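Local atomic coordinates of proteasome accessory factor B/C (PafBC) (Paenarthrobacter aurescens, PDB entry 6SJ9), a protein that probably regulates transcription in the bacterial DNA damage response, combining winged helix-turn-helix DNA-binding domains with WYL domains. Residues 502-507 / 521-526. Sequence-based numbering, arbitrary orientation.
Sequences GRQLRL and DVDPLR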
loop_
_atom_site.group_PDB
_atom_site.type_symbol
_atom_site.label_atom_id
_atom_site.label_comp_id
_atom_site.label_asym_id
_atom_site.label_seq_id
_atom_site.Cartn_x
_atom_site.Cartn_y
_atom_site.Cartn_z
ATOM N N GLY A 502 -18.043 -13.245 -26.637
ATOM C CA GLY A 502 -18.762 -11.978 -26.598
ATOM C C GLY A 502 -20.183 -12.094 -26.039
ATOM O O GLY A 502 -21.071 -11.370 -26.488
ATOM N N ARG A 503 -20.426 -13.011 -25.094
ATOM C CA ARG A 503 -21.783 -13.264 -24.567
ATOM C C ARG A 503 -21.999 -12.634 -23.194
ATOM O O ARG A 503 -21.192 -12.821 -22.270
ATOM C CB ARG A 503 -22.088 -14.772 -24.416
ATOM C CG ARG A 503 -21.876 -15.589 -25.689
ATOM C CD ARG A 503 -22.262 -17.069 -25.504
ATOM N NE ARG A 503 -21.856 -17.759 -26.714
ATOM C CZ ARG A 503 -22.561 -17.772 -27.854
ATOM N NH1 ARG A 503 -23.767 -17.169 -27.948
ATOM N NH2 ARG A 503 -22.038 -18.368 -28.923
ATOM N N GLN A 504 -23.164 -12.042 -23.035
ATOM C CA GLN A 504 -23.613 -11.604 -21.725
ATOM C C GLN A 504 -24.018 -12.806 -20.860
ATOM O O GLN A 504 -24.463 -13.850 -21.359
ATOM C CB GLN A 504 -24.794 -10.646 -21.898
ATOM C CG GLN A 504 -24.724 -9.480 -21.027
ATOM C CD GLN A 504 -25.859 -8.502 -21.233
ATOM O OE1 GLN A 504 -26.999 -8.847 -21.065
ATOM N NE2 GLN A 504 -25.528 -7.269 -21.594
ATOM N N LEU A 505 -23.881 -12.651 -19.544
ATOM C CA LEU A 505 -24.231 -13.710 -18.602
ATOM C C LEU A 505 -25.259 -13.204 -17.605
ATOM O O LEU A 505 -25.184 -12.076 -17.129
ATOM C CB LEU A 505 -22.989 -14.221 -17.832
ATOM C CG LEU A 505 -21.945 -14.964 -18.693
ATOM C CD1 LEU A 505 -20.679 -15.287 -17.919
ATOM C CD2 LEU A 505 -22.551 -16.333 -19.108
ATOM N N ARG A 506 -26.187 -14.067 -17.279
ATOM C CA ARG A 506 -27.026 -13.902 -16.109
ATOM C C ARG A 506 -26.306 -14.538 -14.926
ATOM O O ARG A 506 -26.097 -15.747 -14.921
ATOM C CB ARG A 506 -28.362 -14.610 -16.285
ATOM C CG ARG A 506 -29.374 -14.352 -15.150
ATOM C CD ARG A 506 -29.786 -12.907 -15.108
ATOM N NE ARG A 506 -30.978 -12.676 -14.278
ATOM C CZ ARG A 506 -31.426 -11.468 -13.970
ATOM N NH1 ARG A 506 -30.784 -10.402 -14.438
ATOM N NH2 ARG A 506 -32.509 -11.336 -13.202
ATOM N N LEU A 507 -25.982 -13.731 -13.922
ATOM C CA LEU A 507 -25.214 -14.149 -12.760
ATOM C C LEU A 507 -26.112 -14.137 -11.529
ATOM O O LEU A 507 -26.842 -13.159 -11.276
ATOM C CB LEU A 507 -24.016 -13.219 -12.546
ATOM C CG LEU A 507 -23.403 -13.285 -11.158
ATOM C CD1 LEU A 507 -22.707 -14.664 -10.918
ATOM C CD2 LEU A 507 -22.436 -12.072 -11.038
ATOM N N ASP A 521 -27.457 -9.207 -14.758
ATOM C CA ASP A 521 -26.826 -9.382 -16.063
ATOM C C ASP A 521 -25.457 -8.729 -16.033
ATOM O O ASP A 521 -25.333 -7.593 -15.574
ATOM C CB ASP A 521 -27.684 -8.732 -17.168
ATOM C CG ASP A 521 -29.006 -9.509 -17.402
ATOM O OD1 ASP A 521 -29.032 -10.766 -17.329
ATOM O OD2 ASP A 521 -30.002 -8.846 -17.620
ATOM N N VAL A 522 -24.426 -9.450 -16.481
ATOM C CA VAL A 522 -23.064 -8.919 -16.523
ATOM C C VAL A 522 -22.408 -9.192 -17.874
ATOM O O VAL A 522 -22.665 -10.212 -18.523
ATOM C CB VAL A 522 -22.177 -9.485 -15.389
ATOM C CG1 VAL A 522 -22.874 -9.338 -14.131
ATOM C CG2 VAL A 522 -21.882 -10.977 -15.592
ATOM N N ASP A 523 -21.537 -8.263 -18.282
ATOM C CA ASP A 523 -20.643 -8.449 -19.412
ATOM C C ASP A 523 -19.337 -8.932 -18.824
ATOM O O ASP A 523 -18.595 -8.127 -18.247
ATOM C CB ASP A 523 -20.417 -7.146 -20.195
ATOM C CG ASP A 523 -21.713 -6.538 -20.746
ATOM O OD1 ASP A 523 -22.621 -7.283 -21.207
ATOM O OD2 ASP A 523 -21.778 -5.287 -20.800
ATOM N N PRO A 524 -19.015 -10.215 -18.917
ATOM C CA PRO A 524 -17.717 -10.693 -18.404
ATOM C C PRO A 524 -16.568 -10.090 -19.197
ATOM O O PRO A 524 -16.599 -10.033 -20.423
ATOM C CB PRO A 524 -17.785 -12.211 -18.588
ATOM C CG PRO A 524 -18.763 -12.401 -19.686
ATOM C CD PRO A 524 -19.813 -11.300 -19.526
ATOM N N LEU A 525 -15.533 -9.670 -18.479
ATOM C CA LEU A 525 -14.379 -9.020 -19.098
ATOM C C LEU A 525 -13.076 -9.791 -18.940
ATOM O O LEU A 525 -12.406 -10.047 -19.946
ATOM C CB LEU A 525 -14.203 -7.614 -18.482
ATOM C CG LEU A 525 -15.422 -6.677 -18.683
ATOM C CD1 LEU A 525 -15.256 -5.320 -18.032
ATOM C CD2 LEU A 525 -15.731 -6.446 -20.196
ATOM N N ARG A 526 -12.692 -10.140 -17.708
ATOM C CA ARG A 526 -11.413 -10.784 -17.416
ATOM C C ARG A 526 -11.575 -11.759 -16.273
ATOM O O ARG A 526 -12.233 -11.457 -15.278
ATOM C CB ARG A 526 -10.342 -9.760 -16.999
ATOM C CG ARG A 526 -9.768 -9.034 -18.189
ATOM C CD ARG A 526 -8.604 -8.151 -17.742
ATOM N NE ARG A 526 -9.131 -6.990 -17.001
ATOM C CZ ARG A 526 -8.364 -5.977 -16.625
ATOM N NH1 ARG A 526 -7.043 -6.001 -16.919
ATOM N NH2 ARG A 526 -8.907 -4.958 -15.997
#
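D521 lies beside Q504 and R506, which flank it along the same face of the sheet. R506 reaches across to it at a slant: its CG stands anti to the backbone N (chi1 -174°) and the chain bends at chi2, bringing NH1 to 3.4 Å from D521 OD1 in a salt bridge whose hydrogen bond is weak. The carboxylate lies at the guanidinium's edge, the two planes turned 47° apart, and E519 takes the other terminal nitrogen. Q504 sends NE2 to D523 OD1 (2.9 Å), meeting the syn side of the carboxylate, while OE1 goes to N560 and D523 OD2 to S565. A leucine in place of Q504 would probably take from D523 OD1 its amide donor and deprive N560 ND2 of the Q504 acceptor. Strands 503-510 and 517-530 form the first antiparallel hairpin of the five-stranded Sm-fold sheet in this WYL domain. L505 and V522 pair through two nearly straight backbone bonds, L505 N to V522 O at 2.9 Å and V522 N to L505 O at 2.8 Å. On the opposite face V522 sets CG2 against L505 CB (4.1 Å) and CG1 against L507 CD2 (4.2 Å), with A538 of strand 533-540 packing on it; L505 CD1 touches P524 CG at 3.9 Å, and A498 of helix 489-501 meets both.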